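Local coordinates for quinoline 2-oxidoreductase large subunit (Pseudomonas putida, PDB 1T3Q), which carries the molybdenum and its pterin cytosine dinucleotide cofactor in a molybdenum hydroxylase that oxidises quinoline at its 2-position, at residues B[217-222]-B[267-272]; B[569-574]-B[607-612]; B[759-764]-B[780-785]. All blocks are in the same frame, centred on the assembly; numbering follows the deposited sequence.

Contact 1: B[217-222]-B[267-272]; sequences LILWTA and LVCLLS
C269 SG nestles between L217 and L219, with L217 CD2 at 3.6 Å and L219 CD2 at 3.8 Å from the sulfur. Both leucines stretch out from strand 216-221 with CG opposite the backbone N (chi1 165° and 172°), which brings their methyl ends to the helix as two neighbouring prongs. The thiol, turned so that SG lies opposite the carbonyl carbon of C269, reaches both at once. At the residue before it on the helix, L219 CD1 meets V268 CG2 at 3.7 Å, the two side chains crossing at about a right angle. With an alanine at L219, V268 CG2 would probably be left without its methyl partner and the sulfur would lose one of its two leucine neighbours. The four touching residues are buried and meet through carbon and sulfur atoms alone. The leucines are shared: V229 and V233 of helix 226-237 also touch L219, and V233 and Y210 touch L217. T221 OG1 to E265 OE1 and S272 OG to Y210 N link helix and sheet, while S272 OG also bonds R277 O just past the helix. The axes of strand 217-221 and helix 267-272 approach to 9.5 Å, their directions 143° apart. This is helix-on-sheet packing of an alpha/beta layer, in which helix 263-275 forms the crossover from strand 244-247 to the parallel strand 279-282.

Contact 2: B[569-574]-B[607-612]; sequences KQLAGH and GAAYFA
The helical turn that carries L571 to A608 and A609 is closed by G573 N donating to K569 O at 2.8 Å, and the facing turn by F611 N donating to G607 O at 2.9 Å. Between these two backbones the contact is a single apolar knob: one methyl, CD2 of L571, resting on the peptide that joins the two alanines. It lies 3.4 Å from A609 N and 3.6 Å from A609 CB, with A608 CB a little further off at 4.1 Å on the other flank. L571 is sent outward by its first torsion, CG opposite the backbone N (chi1 178°), and the second (57°) leaves CD2 anti to CA, at the far end of an extended chain. Alanine at both receiving positions lets the methyl come down on main-chain atoms, so the touch is close although only 94 Å² is buried. T615 adds to the cover of A608, and L624 to that of A609. Y610 leaves the backbone away from helix 549-576; its OH bonds to the carbonyl of I491 at the end of strand 486-491, and Y540 of the second subunit meets the ring edge-to-face. The contact thus joins the C-terminal part of the long helix 549-576 to helix 602-611, which lies between that helix on one face and strand 486-491 and the neighbouring subunit on another.

Contact 3: B[759-764]-B[780-785]; sequences DALAHL and RSIQER
L761, L764 and I782 form a small apolar packing patch, where the C-terminal part of helix 744-761 and the residues after it pack on helix 775-783 near the C-terminus of the chain. The apolar part centres on I782, whose side chain extends with chi2 at 178° so that CD1 reaches past the helix surface. L761 CD2 touches this CD1 at 4.1 Å, the two side chains crossing at about a right angle. L764 meets the same isoleucine nearer its root, its CD1 lying 4.1 Å from I782 CG1. I782 is therefore held against two leucines three residues apart in sequence. Y455 of strand 454-467 touches all three side chains, and I648 of strand 636-649 adds to L761, so the patch packs on the sheet holding these two strands.

Among the polar groups, L764 N donates to L761 O at 2.9 Å, a tight turn that puts L764 beside L761 on the face looking at I782. D759 OD2, on the preceding turn, accepts from L458 N and ties the helix to strand 454-467. At the other helix R780 forms salt bridges with E776 and with D262 of the medium subunit, which places this end of the contact beside a subunit boundary.

At the solvent-exposed end of the contact stands R785, just beyond the helix. Its CB lies 3.9 Å from L764 O, a van der Waals touch, and its backbone N makes a weak bond to I782 O. The first torsion sets CG between the backbone N and the carbonyl carbon (chi1 70°), and a bend at chi3 (115°) folds the chain back, leaving I782 O 3.3 Å above the guanidinium plane of R785, nearer the rim of the group than its middle.

How the contacts relate
The three contacts follow one another along the chain without overlap and none touches another. Contact 1 and contact 2 have centres about 45 Å apart and belong to different molybdopterin cofactor-binding domains; contact 3, from the last part of the chain, lies about 53 Å from contact 1 and about 74 Å from contact 2, centre to centre, across the middle of the chain from both. They share no helix or strand. Contact 1 packs a helix on the seven-stranded mixed sheet inside this one large subunit, whereas contacts 2 and 3 tie together helices next to the second copy of the large subunit and next to the medium subunit respectively.

Contact 1: B[217-222]-B[267-272]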
loop_
_atom_site.group_PDB
_atom_site.type_symbol
_atom_site.label_atom_id
_atom_site.label_comp_id
_atom_site.label_asym_id
_atom_site.label_seq_id
_atom_site.Cartn_x
_atom_site.Cartn_y
_atom_site.Cartn_z
ATOM N N LEU B 217 11.714 -3.682 -6.293
ATOM C CA LEU B 217 10.826 -3.141 -7.309
ATOM C C LEU B 217 9.407 -3.655 -7.132
ATOM O O LEU B 217 9.189 -4.859 -6.966
ATOM C CB LEU B 217 11.319 -3.546 -8.702
ATOM C CG LEU B 217 10.341 -3.381 -9.876
ATOM C CD1 LEU B 217 10.108 -1.899 -10.168
ATOM C CD2 LEU B 217 10.899 -4.074 -11.112
ATOM N N ILE B 218 8.443 -2.743 -7.155
ATOM C CA ILE B 218 7.041 -3.137 -7.076
ATOM C C ILE B 218 6.442 -2.683 -8.398
ATOM O O ILE B 218 6.561 -1.514 -8.769
ATOM C CB ILE B 218 6.273 -2.423 -5.938
ATOM C CG1 ILE B 218 6.841 -2.822 -4.576
ATOM C CG2 ILE B 218 4.790 -2.796 -6.007
ATOM C CD1 ILE B 218 6.139 -2.140 -3.405
ATOM N N LEU B 219 5.831 -3.609 -9.120
ATOM C CA LEU B 219 5.196 -3.287 -10.383
ATOM C C LEU B 219 3.710 -3.581 -10.299
ATOM O O LEU B 219 3.306 -4.742 -10.169
ATOM C CB LEU B 219 5.794 -4.113 -11.527
ATOM C CG LEU B 219 5.057 -3.989 -12.870
ATOM C CD1 LEU B 219 5.127 -2.554 -13.380
ATOM C CD2 LEU B 219 5.683 -4.941 -13.886
ATOM N N TRP B 220 2.905 -2.526 -10.344
ATOM C CA TRP B 220 1.453 -2.665 -10.341
ATOM C C TRP B 220 1.102 -2.758 -11.816
ATOM O O TRP B 220 1.534 -1.926 -12.605
ATOM C CB TRP B 220 0.779 -1.418 -9.771
ATOM C CG TRP B 220 0.800 -1.300 -8.289
ATOM C CD1 TRP B 220 -0.179 -1.699 -7.419
ATOM C CD2 TRP B 220 1.820 -0.689 -7.497
ATOM N NE1 TRP B 220 0.172 -1.362 -6.133
ATOM C CE2 TRP B 220 1.394 -0.740 -6.153
ATOM C CE3 TRP B 220 3.055 -0.098 -7.795
ATOM C CZ2 TRP B 220 2.158 -0.220 -5.102
ATOM C CZ3 TRP B 220 3.818 0.421 -6.750
ATOM C CH2 TRP B 220 3.365 0.356 -5.418
ATOM N N THR B 221 0.353 -3.779 -12.209
ATOM C CA THR B 221 -0.022 -3.891 -13.608
ATOM C C THR B 221 -1.340 -4.622 -13.789
ATOM O O THR B 221 -1.630 -5.577 -13.073
ATOM C CB THR B 221 1.081 -4.601 -14.442
ATOM O OG1 THR B 221 0.597 -4.818 -15.771
ATOM C CG2 THR B 221 1.480 -5.935 -13.823
ATOM N N ALA B 222 -2.144 -4.145 -14.736
ATOM C CA ALA B 222 -3.434 -4.758 -15.036
ATOM C C ALA B 222 -3.140 -5.984 -15.897
ATOM O O ALA B 222 -3.263 -5.945 -17.122
ATOM C CB ALA B 222 -4.316 -3.779 -15.793
ATOM N N LEU B 267 9.311 -1.202 -19.573
ATOM C CA LEU B 267 9.742 0.187 -19.619
ATOM C C LEU B 267 9.506 0.953 -18.332
ATOM O O LEU B 267 10.403 1.651 -17.866
ATOM C CB LEU B 267 9.091 0.912 -20.797
ATOM C CG LEU B 267 9.629 0.514 -22.177
ATOM C CD1 LEU B 267 8.743 1.090 -23.262
ATOM C CD2 LEU B 267 11.078 1.012 -22.336
ATOM N N VAL B 268 8.321 0.837 -17.732
ATOM C CA VAL B 268 8.100 1.582 -16.497
ATOM C C VAL B 268 9.058 1.149 -15.395
ATOM O O VAL B 268 9.482 1.970 -14.584
ATOM C CB VAL B 268 6.634 1.484 -15.997
ATOM C CG1 VAL B 268 5.721 2.222 -16.968
ATOM C CG2 VAL B 268 6.211 0.027 -15.863
ATOM N N CYS B 269 9.417 -0.132 -15.370
ATOM C CA CYS B 269 10.351 -0.618 -14.358
ATOM C C CYS B 269 11.719 0.004 -14.596
ATOM O O CYS B 269 12.377 0.462 -13.661
ATOM C CB CYS B 269 10.467 -2.142 -14.415
ATOM S SG CYS B 269 8.946 -3.005 -13.950
ATOM N N LEU B 270 12.143 0.015 -15.857
ATOM C CA LEU B 270 13.433 0.586 -16.215
ATOM C C LEU B 270 13.450 2.081 -15.922
ATOM O O LEU B 270 14.425 2.608 -15.399
ATOM C CB LEU B 270 13.722 0.344 -17.701
ATOM C CG LEU B 270 13.951 -1.112 -18.120
ATOM C CD1 LEU B 270 14.122 -1.192 -19.624
ATOM C CD2 LEU B 270 15.183 -1.665 -17.414
ATOM N N LEU B 271 12.355 2.754 -16.251
ATOM C CA LEU B 271 12.245 4.190 -16.033
ATOM C C LEU B 271 12.232 4.556 -14.555
ATOM O O LEU B 271 12.898 5.507 -14.139
ATOM C CB LEU B 271 10.987 4.724 -16.723
ATOM C CG LEU B 271 11.041 4.732 -18.255
ATOM C CD1 LEU B 271 9.646 4.936 -18.832
ATOM C CD2 LEU B 271 11.995 5.838 -18.723
ATOM N N SER B 272 11.477 3.808 -13.756
ATOM C CA SER B 272 11.420 4.097 -12.334
ATOM C C SER B 272 12.780 3.864 -11.692
ATOM O O SER B 272 13.195 4.618 -10.814
ATOM C CB SER B 272 10.371 3.230 -11.637
ATOM O OG SER B 272 10.369 3.507 -10.247
#

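Contact 2: B[569-574]-B[607-612]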
loop_
_atom_site.group_PDB
_atom_site.type_symbol
_atom_site.label_atom_id
_atom_site.label_comp_id
_atom_site.label_asym_id
_atom_site.label_seq_id
_atom_site.Cartn_x
_atom_site.Cartn_y
_atom_site.Cartn_z
ATOM N N LYS B 569 -8.238 -33.462 10.583
ATOM C CA LYS B 569 -8.857 -34.780 10.756
ATOM C C LYS B 569 -8.040 -35.640 11.723
ATOM O O LYS B 569 -8.599 -36.375 12.539
ATOM C CB LYS B 569 -8.987 -35.485 9.402
ATOM C CG LYS B 569 -10.030 -34.850 8.479
ATOM C CD LYS B 569 -9.844 -35.257 7.020
ATOM C CE LYS B 569 -10.033 -36.753 6.806
ATOM N NZ LYS B 569 -9.850 -37.143 5.373
ATOM N N GLN B 570 -6.717 -35.540 11.633
ATOM C CA GLN B 570 -5.828 -36.297 12.507
ATOM C C GLN B 570 -5.997 -35.889 13.961
ATOM O O GLN B 570 -6.017 -36.731 14.856
ATOM C CB GLN B 570 -4.371 -36.084 12.095
ATOM C CG GLN B 570 -4.068 -36.552 10.694
ATOM C CD GLN B 570 -2.658 -36.217 10.260
ATOM O OE1 GLN B 570 -2.290 -36.433 9.110
ATOM N NE2 GLN B 570 -1.864 -35.687 11.178
ATOM N N LEU B 571 -6.100 -34.589 14.202
ATOM C CA LEU B 571 -6.263 -34.093 15.556
ATOM C C LEU B 571 -7.645 -34.468 16.078
ATOM O O LEU B 571 -7.798 -34.876 17.230
ATOM C CB LEU B 571 -6.094 -32.571 15.591
ATOM C CG LEU B 571 -6.278 -31.915 16.959
ATOM C CD1 LEU B 571 -5.303 -32.537 17.947
ATOM C CD2 LEU B 571 -6.042 -30.410 16.857
ATOM N N ALA B 572 -8.653 -34.323 15.227
ATOM C CA ALA B 572 -10.020 -34.643 15.614
ATOM C C ALA B 572 -10.160 -36.136 15.907
ATOM O O ALA B 572 -10.814 -36.528 16.875
ATOM C CB ALA B 572 -10.977 -34.235 14.508
ATOM N N GLY B 573 -9.548 -36.961 15.065
ATOM C CA GLY B 573 -9.622 -38.399 15.263
ATOM C C GLY B 573 -8.969 -38.801 16.572
ATOM O O GLY B 573 -9.415 -39.731 17.247
ATOM N N HIS B 574 -7.906 -38.090 16.931
ATOM C CA HIS B 574 -7.181 -38.358 18.164
ATOM C C HIS B 574 -8.067 -38.069 19.373
ATOM O O HIS B 574 -8.121 -38.856 20.321
ATOM C CB HIS B 574 -5.921 -37.492 18.223
ATOM C CG HIS B 574 -5.097 -37.702 19.454
ATOM N ND1 HIS B 574 -4.463 -38.894 19.731
ATOM C CD2 HIS B 574 -4.794 -36.867 20.477
ATOM C CE1 HIS B 574 -3.804 -38.785 20.871
ATOM N NE2 HIS B 574 -3.989 -37.565 21.344
ATOM N N GLY B 607 -8.804 -24.509 17.141
ATOM C CA GLY B 607 -8.318 -23.821 18.325
ATOM C C GLY B 607 -7.274 -24.660 19.041
ATOM O O GLY B 607 -6.220 -24.157 19.446
ATOM N N ALA B 608 -7.560 -25.949 19.186
ATOM C CA ALA B 608 -6.648 -26.875 19.851
ATOM C C ALA B 608 -5.373 -27.096 19.036
ATOM O O ALA B 608 -4.293 -27.249 19.600
ATOM C CB ALA B 608 -7.352 -28.222 20.098
ATOM N N ALA B 609 -5.497 -27.120 17.713
ATOM C CA ALA B 609 -4.327 -27.321 16.861
ATOM C C ALA B 609 -3.321 -26.203 17.091
ATOM O O ALA B 609 -2.113 -26.439 17.163
ATOM C CB ALA B 609 -4.742 -27.361 15.389
ATOM N N TYR B 610 -3.828 -24.982 17.212
ATOM C CA TYR B 610 -2.972 -23.822 17.429
ATOM C C TYR B 610 -2.481 -23.645 18.852
ATOM O O TYR B 610 -1.287 -23.448 19.086
ATOM C CB TYR B 610 -3.702 -22.527 17.047
ATOM C CG TYR B 610 -3.612 -22.150 15.588
ATOM C CD1 TYR B 610 -4.566 -22.585 14.670
ATOM C CD2 TYR B 610 -2.555 -21.364 15.121
ATOM C CE1 TYR B 610 -4.467 -22.249 13.322
ATOM C CE2 TYR B 610 -2.446 -21.027 13.784
ATOM C CZ TYR B 610 -3.401 -21.470 12.889
ATOM O OH TYR B 610 -3.284 -21.145 11.563
ATOM N N PHE B 611 -3.409 -23.738 19.799
ATOM C CA PHE B 611 -3.104 -23.457 21.193
ATOM C C PHE B 611 -3.254 -24.521 22.277
ATOM O O PHE B 611 -3.231 -24.174 23.452
ATOM C CB PHE B 611 -3.927 -22.232 21.607
ATOM C CG PHE B 611 -3.914 -21.120 20.590
ATOM C CD1 PHE B 611 -5.100 -20.666 20.022
ATOM C CD2 PHE B 611 -2.715 -20.518 20.209
ATOM C CE1 PHE B 611 -5.094 -19.625 19.088
ATOM C CE2 PHE B 611 -2.700 -19.478 19.278
ATOM C CZ PHE B 611 -3.892 -19.031 18.718
ATOM N N ALA B 612 -3.409 -25.791 21.915
ATOM C CA ALA B 612 -3.550 -26.832 22.936
ATOM C C ALA B 612 -2.625 -28.011 22.654
ATOM O O ALA B 612 -3.064 -29.101 22.293
ATOM C CB ALA B 612 -4.999 -27.298 23.020
#

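Contact 3: B[759-764]-B[780-785]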
loop_
_atom_site.group_PDB
_atom_site.type_symbol
_atom_site.label_atom_id
_atom_site.label_comp_id
_atom_site.label_asym_id
_atom_site.label_seq_id
_atom_site.Cartn_x
_atom_site.Cartn_y
_atom_site.Cartn_z
ATOM N N ASP B 759 -27.375 -19.205 -43.969
ATOM C CA ASP B 759 -28.657 -19.890 -44.094
ATOM C C ASP B 759 -29.680 -18.906 -44.649
ATOM O O ASP B 759 -30.511 -19.262 -45.485
ATOM C CB ASP B 759 -29.137 -20.396 -42.735
ATOM C CG ASP B 759 -30.394 -21.246 -42.845
ATOM O OD1 ASP B 759 -30.342 -22.278 -43.544
ATOM O OD2 ASP B 759 -31.427 -20.883 -42.242
ATOM N N ALA B 760 -29.604 -17.662 -44.185
ATOM C CA ALA B 760 -30.526 -16.619 -44.617
ATOM C C ALA B 760 -30.424 -16.328 -46.109
ATOM O O ALA B 760 -31.432 -16.078 -46.772
ATOM C CB ALA B 760 -30.271 -15.333 -43.820
ATOM N N LEU B 761 -29.205 -16.369 -46.635
ATOM C CA LEU B 761 -28.970 -16.073 -48.043
ATOM C C LEU B 761 -28.847 -17.299 -48.942
ATOM O O LEU B 761 -28.683 -17.170 -50.157
ATOM C CB LEU B 761 -27.704 -15.222 -48.173
ATOM C CG LEU B 761 -27.688 -13.928 -47.355
ATOM C CD1 LEU B 761 -26.330 -13.260 -47.473
ATOM C CD2 LEU B 761 -28.793 -13.004 -47.841
ATOM N N ALA B 762 -28.933 -18.485 -48.351
ATOM C CA ALA B 762 -28.812 -19.723 -49.113
ATOM C C ALA B 762 -29.722 -19.786 -50.341
ATOM O O ALA B 762 -29.290 -20.207 -51.410
ATOM C CB ALA B 762 -29.079 -20.919 -48.207
ATOM N N HIS B 763 -30.972 -19.358 -50.196
ATOM C CA HIS B 763 -31.906 -19.411 -51.315
ATOM C C HIS B 763 -31.483 -18.567 -52.520
ATOM O O HIS B 763 -31.987 -18.765 -53.627
ATOM C CB HIS B 763 -33.316 -19.009 -50.860
ATOM C CG HIS B 763 -33.471 -17.550 -50.560
ATOM N ND1 HIS B 763 -32.868 -16.941 -49.480
ATOM C CD2 HIS B 763 -34.176 -16.583 -51.192
ATOM C CE1 HIS B 763 -33.197 -15.662 -49.459
ATOM N NE2 HIS B 763 -33.991 -15.418 -50.488
ATOM N N LEU B 764 -30.565 -17.630 -52.306
ATOM C CA LEU B 764 -30.081 -16.781 -53.390
ATOM C C LEU B 764 -28.814 -17.380 -53.985
ATOM O O LEU B 764 -28.203 -16.796 -54.876
ATOM C CB LEU B 764 -29.777 -15.372 -52.879
ATOM C CG LEU B 764 -30.948 -14.539 -52.353
ATOM C CD1 LEU B 764 -30.418 -13.216 -51.815
ATOM C CD2 LEU B 764 -31.958 -14.296 -53.471
ATOM N N ARG B 780 -22.516 -6.734 -51.678
ATOM C CA ARG B 780 -21.650 -7.286 -52.712
ATOM C C ARG B 780 -22.000 -8.740 -53.032
ATOM O O ARG B 780 -22.072 -9.129 -54.197
ATOM C CB ARG B 780 -20.196 -7.213 -52.252
ATOM C CG ARG B 780 -19.289 -6.417 -53.161
ATOM C CD ARG B 780 -19.604 -4.935 -53.130
ATOM N NE ARG B 780 -19.628 -4.394 -54.484
ATOM C CZ ARG B 780 -19.461 -3.111 -54.792
ATOM N NH1 ARG B 780 -19.507 -2.733 -56.058
ATOM N NH2 ARG B 780 -19.233 -2.214 -53.845
ATOM N N SER B 781 -22.209 -9.541 -51.992
ATOM C CA SER B 781 -22.531 -10.950 -52.181
ATOM C C SER B 781 -23.801 -11.131 -53.000
ATOM O O SER B 781 -23.847 -11.951 -53.914
ATOM C CB SER B 781 -22.696 -11.651 -50.830
ATOM N N ILE B 782 -24.828 -10.356 -52.669
ATOM C CA ILE B 782 -26.107 -10.435 -53.359
ATOM C C ILE B 782 -26.055 -9.882 -54.784
ATOM O O ILE B 782 -26.737 -10.391 -55.675
ATOM C CB ILE B 782 -27.202 -9.699 -52.552
ATOM C CG1 ILE B 782 -27.486 -10.467 -51.259
ATOM C CG2 ILE B 782 -28.468 -9.551 -53.388
ATOM C CD1 ILE B 782 -28.520 -9.820 -50.358
ATOM N N GLN B 783 -25.242 -8.851 -55.007
ATOM C CA GLN B 783 -25.132 -8.260 -56.338
ATOM C C GLN B 783 -24.451 -9.231 -57.294
ATOM O O GLN B 783 -24.763 -9.268 -58.483
ATOM C CB GLN B 783 -24.341 -6.941 -56.291
ATOM N N GLU B 784 -23.522 -10.021 -56.765
ATOM C CA GLU B 784 -22.786 -10.987 -57.569
ATOM C C GLU B 784 -23.439 -12.365 -57.582
ATOM O O GLU B 784 -22.818 -13.347 -57.982
ATOM C CB GLU B 784 -21.349 -11.098 -57.052
ATOM C CG GLU B 784 -20.532 -9.824 -57.228
ATOM C CD GLU B 784 -19.203 -9.868 -56.494
ATOM O OE2 GLU B 784 -18.975 -10.824 -55.720
ATOM N N ARG B 785 -24.693 -12.439 -57.147
ATOM C CA ARG B 785 -25.407 -13.711 -57.115
ATOM C C ARG B 785 -25.539 -14.294 -58.518
ATOM O O ARG B 785 -25.569 -13.560 -59.506
ATOM C CB ARG B 785 -26.807 -13.531 -56.518
ATOM C CG ARG B 785 -27.776 -12.755 -57.402
ATOM C CD ARG B 785 -29.207 -12.877 -56.891
ATOM N NE ARG B 785 -29.756 -11.599 -56.448
ATOM C CZ ARG B 785 -29.989 -10.563 -57.250
ATOM N NH1 ARG B 785 -30.490 -9.440 -56.755
ATOM N NH2 ARG B 785 -29.727 -10.652 -58.546
#